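Phytoene synthase (Enterococcus hirae, PDB 5IYS) probably joins two isoprenoid diphosphate molecules head to head in a magnesium-dependent reaction, as squalene, dehydrosqualene and phytoene synthases do. Local coordinates at residues L128-L141 with A158-I170. Numbering follows the deposited sequence.
With MG (magnesium ion), chain D; FPS (S-[(2E,6E)-3,7,11-trimethyldodeca-2,6,10-trienyl] trihydrogen thiodiphosphate), chain G; FPS (S-[(2E,6E)-3,7,11-trimethyldodeca-2,6,10-trienyl] trihydrogen thiodiphosphate), chain H.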
loop_
_atom_site.group_PDB
_atom_site.type_symbol
_atom_site.label_atom_id
_atom_site.label_comp_id
_atom_site.label_asym_id
_atom_site.label_seq_id
_atom_site.Cartn_x
_atom_site.Cartn_y
_atom_site.Cartn_z
ATOM N N LEU A 128 5.621 -5.612 -14.147
ATOM C CA LEU A 128 5.583 -5.509 -12.692
ATOM C C LEU A 128 5.088 -4.115 -12.301
ATOM O O LEU A 128 4.334 -3.970 -11.340
ATOM C CB LEU A 128 6.960 -5.765 -12.071
ATOM C CG LEU A 128 7.056 -5.728 -10.530
ATOM C CD1 LEU A 128 6.019 -6.632 -9.842
ATOM C CD2 LEU A 128 8.456 -6.095 -10.043
ATOM N N GLU A 129 5.489 -3.099 -13.060
ATOM C CA GLU A 129 5.030 -1.738 -12.785
ATOM C C GLU A 129 3.515 -1.541 -12.988
ATOM O O GLU A 129 2.846 -0.837 -12.225
ATOM C CB GLU A 129 5.864 -0.754 -13.613
ATOM C CG GLU A 129 5.181 0.579 -13.843
ATOM C CD GLU A 129 5.953 1.449 -14.818
ATOM O OE1 GLU A 129 6.481 0.911 -15.816
ATOM O OE2 GLU A 129 6.059 2.665 -14.560
ATOM N N GLU A 130 2.939 -2.153 -14.017
ATOM C CA GLU A 130 1.484 -2.064 -14.221
ATOM C C GLU A 130 0.766 -2.726 -13.054
ATOM O O GLU A 130 -0.229 -2.217 -12.528
ATOM C CB GLU A 130 1.088 -2.754 -15.540
ATOM C CG GLU A 130 1.294 -1.864 -16.756
ATOM C CD GLU A 130 0.084 -0.983 -17.009
ATOM O OE1 GLU A 130 -1.033 -1.517 -17.199
ATOM O OE2 GLU A 130 0.242 0.254 -16.977
ATOM N N TYR A 131 1.285 -3.866 -12.630
ATOM C CA TYR A 131 0.633 -4.595 -11.545
ATOM C C TYR A 131 0.681 -3.775 -10.248
ATOM O O TYR A 131 -0.324 -3.690 -9.526
ATOM C CB TYR A 131 1.298 -5.952 -11.356
ATOM C CG TYR A 131 0.916 -6.622 -10.063
ATOM C CD1 TYR A 131 -0.309 -7.259 -9.936
ATOM C CD2 TYR A 131 1.788 -6.619 -8.973
ATOM C CE1 TYR A 131 -0.677 -7.844 -8.716
ATOM C CE2 TYR A 131 1.416 -7.175 -7.760
ATOM C CZ TYR A 131 0.216 -7.846 -7.660
ATOM O OH TYR A 131 -0.141 -8.424 -6.452
ATOM N N CYS A 132 1.822 -3.133 -9.985
ATOM C CA CYS A 132 1.971 -2.320 -8.768
ATOM C C CYS A 132 0.991 -1.173 -8.804
ATOM O O CYS A 132 0.510 -0.785 -7.751
ATOM C CB CYS A 132 3.374 -1.760 -8.594
ATOM S SG CYS A 132 4.653 -2.994 -8.237
ATOM N N TYR A 133 0.622 -0.682 -9.990
ATOM C CA TYR A 133 -0.411 0.369 -10.040
ATOM C C TYR A 133 -1.713 -0.230 -9.521
ATOM O O TYR A 133 -2.415 0.351 -8.681
ATOM C CB TYR A 133 -0.639 0.964 -11.445
ATOM C CG TYR A 133 -1.943 1.735 -11.457
ATOM C CD1 TYR A 133 -2.093 2.849 -10.631
ATOM C CD2 TYR A 133 -3.102 1.171 -11.986
ATOM C CE1 TYR A 133 -3.350 3.447 -10.422
ATOM C CE2 TYR A 133 -4.351 1.797 -11.830
ATOM C CZ TYR A 133 -4.456 2.921 -11.024
ATOM O OH TYR A 133 -5.671 3.522 -10.750
ATOM N N TYR A 134 -2.126 -1.334 -10.125
ATOM C CA TYR A 134 -3.461 -1.840 -9.821
ATOM C C TYR A 134 -3.646 -2.141 -8.336
ATOM O O TYR A 134 -4.721 -1.879 -7.783
ATOM C CB TYR A 134 -3.815 -3.058 -10.665
ATOM C CG TYR A 134 -4.260 -2.624 -12.048
ATOM C CD1 TYR A 134 -5.577 -2.232 -12.287
ATOM C CD2 TYR A 134 -3.339 -2.480 -13.072
ATOM C CE1 TYR A 134 -5.975 -1.757 -13.550
ATOM C CE2 TYR A 134 -3.728 -2.020 -14.335
ATOM C CZ TYR A 134 -5.051 -1.683 -14.570
ATOM O OH TYR A 134 -5.428 -1.227 -15.822
ATOM N N VAL A 135 -2.624 -2.676 -7.680
ATOM C CA VAL A 135 -2.830 -3.032 -6.274
ATOM C C VAL A 135 -2.265 -2.030 -5.278
ATOM O O VAL A 135 -2.371 -2.246 -4.074
ATOM C CB VAL A 135 -2.273 -4.416 -5.922
ATOM C CG1 VAL A 135 -2.922 -5.503 -6.766
ATOM C CG2 VAL A 135 -0.732 -4.423 -6.017
ATOM N N ALA A 136 -1.534 -1.020 -5.731
ATOM C CA ALA A 136 -0.878 -0.170 -4.751
ATOM C C ALA A 136 -0.923 1.288 -5.145
ATOM O O ALA A 136 -1.322 2.147 -4.353
ATOM C CB ALA A 136 0.564 -0.669 -4.458
ATOM N N GLY A 137 -0.586 1.575 -6.400
ATOM C CA GLY A 137 -0.754 2.943 -6.908
ATOM C C GLY A 137 -2.211 3.392 -6.871
ATOM O O GLY A 137 -2.511 4.559 -6.568
ATOM N N SER A 138 -3.130 2.440 -7.033
ATOM C CA SER A 138 -4.549 2.766 -6.938
ATOM C C SER A 138 -4.928 3.293 -5.555
ATOM O O SER A 138 -5.821 4.153 -5.423
ATOM C CB SER A 138 -5.422 1.553 -7.305
ATOM O OG SER A 138 -5.089 0.450 -6.458
ATOM N N VAL A 139 -4.334 2.696 -4.531
ATOM C CA VAL A 139 -4.567 3.142 -3.149
ATOM C C VAL A 139 -4.187 4.614 -2.971
ATOM O O VAL A 139 -4.899 5.405 -2.362
ATOM C CB VAL A 139 -3.768 2.307 -2.120
ATOM C CG1 VAL A 139 -4.068 2.816 -0.695
ATOM C CG2 VAL A 139 -4.219 0.832 -2.178
ATOM N N GLY A 140 -3.066 5.009 -3.537
ATOM C CA GLY A 140 -2.713 6.435 -3.543
ATOM C C GLY A 140 -3.816 7.284 -4.145
ATOM O O GLY A 140 -4.188 8.337 -3.608
ATOM N N LEU A 141 -4.374 6.812 -5.259
ATOM C CA LEU A 141 -5.452 7.554 -5.882
ATOM C C LEU A 141 -6.732 7.582 -5.072
ATOM O O LEU A 141 -7.481 8.560 -5.135
ATOM C CB LEU A 141 -5.709 7.008 -7.288
ATOM C CG LEU A 141 -4.497 7.139 -8.215
ATOM C CD1 LEU A 141 -4.957 6.920 -9.658
ATOM C CD2 LEU A 141 -3.872 8.513 -8.047
ATOM N N ALA A 158 1.762 10.439 -6.720
ATOM C CA ALA A 158 0.999 9.594 -5.823
ATOM C C ALA A 158 1.145 8.154 -6.258
ATOM O O ALA A 158 1.369 7.261 -5.442
ATOM C CB ALA A 158 -0.447 10.001 -5.829
ATOM N N LYS A 159 0.998 7.911 -7.559
ATOM C CA LYS A 159 1.137 6.557 -8.073
ATOM C C LYS A 159 2.538 6.041 -7.829
ATOM O O LYS A 159 2.717 4.858 -7.602
ATOM C CB LYS A 159 0.840 6.510 -9.572
ATOM C CG LYS A 159 -0.646 6.597 -9.917
ATOM C CD LYS A 159 -0.892 6.055 -11.325
ATOM C CE LYS A 159 -0.755 7.127 -12.394
ATOM N NZ LYS A 159 -0.973 6.539 -13.758
ATOM N N LYS A 160 3.537 6.907 -7.927
ATOM C CA LYS A 160 4.907 6.489 -7.621
ATOM C C LYS A 160 5.082 6.024 -6.160
ATOM O O LYS A 160 5.893 5.128 -5.888
ATOM C CB LYS A 160 5.893 7.606 -7.959
ATOM C CG LYS A 160 6.080 7.768 -9.496
ATOM C CD LYS A 160 6.984 8.953 -9.829
ATOM C CE LYS A 160 7.328 8.997 -11.310
ATOM N NZ LYS A 160 8.085 10.264 -11.493
ATOM N N LEU A 161 4.438 6.693 -5.205
ATOM C CA LEU A 161 4.640 6.314 -3.799
ATOM C C LEU A 161 4.015 4.923 -3.563
ATOM O O LEU A 161 4.540 4.079 -2.827
ATOM C CB LEU A 161 3.958 7.311 -2.844
ATOM C CG LEU A 161 4.065 6.984 -1.341
ATOM C CD1 LEU A 161 5.470 6.607 -0.888
ATOM C CD2 LEU A 161 3.527 8.141 -0.496
ATOM N N GLY A 162 2.855 4.698 -4.160
ATOM C CA GLY A 162 2.205 3.373 -4.060
ATOM C C GLY A 162 3.060 2.286 -4.695
ATOM O O GLY A 162 3.246 1.202 -4.141
ATOM N N GLU A 163 3.629 2.584 -5.856
ATOM C CA GLU A 163 4.605 1.690 -6.444
ATOM C C GLU A 163 5.849 1.436 -5.583
ATOM O O GLU A 163 6.303 0.295 -5.470
ATOM C CB GLU A 163 5.018 2.159 -7.860
ATOM C CG GLU A 163 5.758 1.081 -8.643
ATOM C CD GLU A 163 6.347 1.629 -9.959
ATOM O OE1 GLU A 163 5.906 2.701 -10.423
ATOM O OE2 GLU A 163 7.292 1.024 -10.501
ATOM N N ALA A 164 6.435 2.486 -5.019
ATOM C CA ALA A 164 7.607 2.306 -4.159
ATOM C C ALA A 164 7.252 1.355 -3.004
ATOM O O ALA A 164 8.079 0.552 -2.558
ATOM C CB ALA A 164 8.073 3.689 -3.599
ATOM N N MET A 165 6.099 1.588 -2.388
ATOM C CA MET A 165 5.687 0.743 -1.268
ATOM C C MET A 165 5.454 -0.717 -1.665
ATOM O O MET A 165 5.793 -1.649 -0.913
ATOM C CB MET A 165 4.435 1.346 -0.622
ATOM C CG MET A 165 4.751 2.534 0.289
ATOM S SD MET A 165 3.191 3.263 0.918
ATOM C CE MET A 165 3.898 4.536 1.956
ATOM N N GLN A 166 4.827 -0.926 -2.815
ATOM C CA GLN A 166 4.533 -2.290 -3.258
ATOM C C GLN A 166 5.868 -2.998 -3.555
ATOM O O GLN A 166 6.001 -4.169 -3.231
ATOM C CB GLN A 166 3.645 -2.276 -4.509
ATOM C CG GLN A 166 3.306 -3.642 -5.073
ATOM C CD GLN A 166 2.681 -4.552 -4.032
ATOM O OE1 GLN A 166 3.196 -5.635 -3.760
ATOM N NE2 GLN A 166 1.671 -4.050 -3.340
ATOM N N LEU A 167 6.809 -2.318 -4.210
ATOM C CA LEU A 167 8.152 -2.892 -4.441
ATOM C C LEU A 167 8.841 -3.256 -3.129
ATOM O O LEU A 167 9.537 -4.264 -3.031
ATOM C CB LEU A 167 9.044 -1.884 -5.178
ATOM C CG LEU A 167 8.765 -1.689 -6.668
ATOM C CD1 LEU A 167 9.790 -0.760 -7.291
ATOM C CD2 LEU A 167 8.740 -3.043 -7.379
ATOM N N THR A 168 8.723 -2.373 -2.141
ATOM C CA THR A 168 9.261 -2.654 -0.804
ATOM C C THR A 168 8.616 -3.911 -0.210
ATOM O O THR A 168 9.298 -4.787 0.340
ATOM C CB THR A 168 8.983 -1.451 0.128
ATOM O OG1 THR A 168 9.565 -0.258 -0.439
ATOM C CG2 THR A 168 9.547 -1.697 1.527
ATOM N N ASN A 169 7.299 -4.019 -0.334
ATOM C CA ASN A 169 6.592 -5.216 0.147
ATOM C C ASN A 169 7.084 -6.508 -0.520
ATOM O O ASN A 169 7.315 -7.543 0.144
ATOM C CB ASN A 169 5.081 -5.015 -0.026
ATOM C CG ASN A 169 4.266 -6.163 0.554
ATOM O OD1 ASN A 169 4.209 -7.225 -0.044
ATOM N ND2 ASN A 169 3.620 -5.944 1.704
ATOM N N ILE A 170 7.330 -6.401 -1.822
ATOM C CA ILE A 170 7.847 -7.507 -2.622
ATOM C C ILE A 170 9.238 -7.947 -2.123
ATOM O O ILE A 170 9.512 -9.144 -1.893
ATOM C CB ILE A 170 7.906 -7.086 -4.114
ATOM C CG1 ILE A 170 6.505 -7.122 -4.751
ATOM C CG2 ILE A 170 8.803 -8.008 -4.897
ATOM C CD1 ILE A 170 6.397 -6.420 -6.129
HETATM MG MG MG D . 3.390 -9.090 -0.700
HETATM C C1 FPS G . 0.883 -2.540 2.673
HETATM S S1 FPS G . -0.678 -2.824 3.419
HETATM C C2 FPS G . 0.574 -1.435 1.679
HETATM C C3 FPS G . 1.154 -1.313 0.472
HETATM C C4 FPS G . 2.208 -2.283 0.024
HETATM C C5 FPS G . 0.788 -0.177 -0.463
HETATM C C6 FPS G . -0.283 0.777 0.065
HETATM C C7 FPS G . -0.257 2.040 -0.773
HETATM C C8 FPS G . -0.477 3.257 -0.244
HETATM C C10 FPS G . -0.548 4.426 -1.202
HETATM C C9 FPS G . -0.723 3.486 1.228
HETATM C C11 FPS G . 0.465 5.490 -0.771
HETATM C C12 FPS G . 0.302 6.757 -1.594
HETATM C C13 FPS G . -0.446 7.823 -1.228
HETATM C C14 FPS G . -0.504 9.039 -2.116
HETATM C C15 FPS G . -1.211 7.854 0.070
HETATM P PA FPS G . -0.489 -3.781 5.238
HETATM O O1A FPS G . -1.616 -3.475 6.123
HETATM O O2A FPS G . -0.669 -5.326 4.791
HETATM O O3A FPS G . 0.949 -3.690 5.925
HETATM P PB FPS G . 2.024 -4.820 5.471
HETATM O O1B FPS G . 2.015 -5.976 6.433
HETATM O O2B FPS G . 3.317 -4.046 5.383
HETATM O O3B FPS G . 1.743 -5.416 4.109
HETATM C C1 FPS H . -0.531 -5.512 0.868
HETATM S S1 FPS H . 0.647 -6.153 -0.281
HETATM C C2 FPS H . -1.879 -5.408 0.198
HETATM C C3 FPS H . -2.194 -4.521 -0.763
HETATM C C4 FPS H . -1.200 -3.569 -1.375
HETATM C C5 FPS H . -3.613 -4.527 -1.284
HETATM C C6 FPS H . -4.583 -3.899 -0.283
HETATM C C7 FPS H . -4.042 -2.580 0.242
HETATM C C8 FPS H . -4.050 -2.296 1.552
HETATM C C10 FPS H . -3.433 -0.983 1.974
HETATM C C9 FPS H . -4.560 -3.286 2.566
HETATM C C11 FPS H . -4.433 0.148 2.050
HETATM C C12 FPS H . -3.700 1.196 2.878
HETATM C C13 FPS H . -4.195 2.413 3.169
HETATM C C14 FPS H . -5.544 2.883 2.716
HETATM C C15 FPS H . -3.347 3.345 3.974
HETATM P PA FPS H . 0.507 -8.137 0.177
HETATM O O1A FPS H . -0.878 -8.604 -0.076
HETATM O O2A FPS H . 1.522 -8.952 -0.770
HETATM O O3A FPS H . 1.131 -8.332 1.660
HETATM P PB FPS H . 0.373 -8.704 3.012
HETATM O O1B FPS H . 0.931 -10.043 3.412
HETATM O O2B FPS H . -1.128 -8.815 2.862
HETATM O O3B FPS H . 0.702 -7.608 4.003
HETATM O O HOH W 1 3.080 1.709 -10.973
HETATM O O HOH W 2 3.163 -8.903 -2.653
HETATM O O HOH W 3 5.083 -9.486 -1.203
HETATM O O HOH W 4 3.629 -9.261 0.943
#
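Gly137, in the wider pi-type turn at 133-137, and Gly162 meet backbone to backbone, CA to CA 4.1 Å, where helices 128-141 and 158-170 cross at 130°, axes 7.0 Å apart. Gly162, lacking a side chain, lets Ala136 O and Gly137 CA come near. The Ala136 methyl rests on Gly162 O (3.3 Å) and Gln166 CB. Cys132 is a knob among Glu163, Gln166, Leu167 and Ile170; its SG, anti to the carbonyl carbon (chi1 -68°), lies 3.5 Å from Gln166 CG. Leu128 and Ile170 meet tip to tip, CD1 to CD1 3.7 Å. On the flank of the crossing, the Lys159 chain, bent at chi3, passes obliquely by the Tyr133 ring, CD to CD1 3.5 Å, while the Tyr133 hydroxyl binds Asp108. Glu129 and Glu163 bring like charges close, and a water bridges Glu129 O and, weakly, Glu163 OE1. Gln166 bends at chi2 (54°), bringing NE2 against Val135 CG2 and C4 of the chain H ligand (3.5 Å); this buried nitrogen has no hydrogen-bonding partner. Val139 CG1 touches both farnesyl chains, and Leu161 and Met165 pack along one side of the chain G ligand. Asn169 OD1 binds magnesium at 2.1 Å, alongside O2A of the chain H ligand and three waters. Such a close helix pair, lining the pocket of two farnesyl chains and carrying a metal ligand, belongs to the all-helical fold of trans-isoprenyl diphosphate synthases.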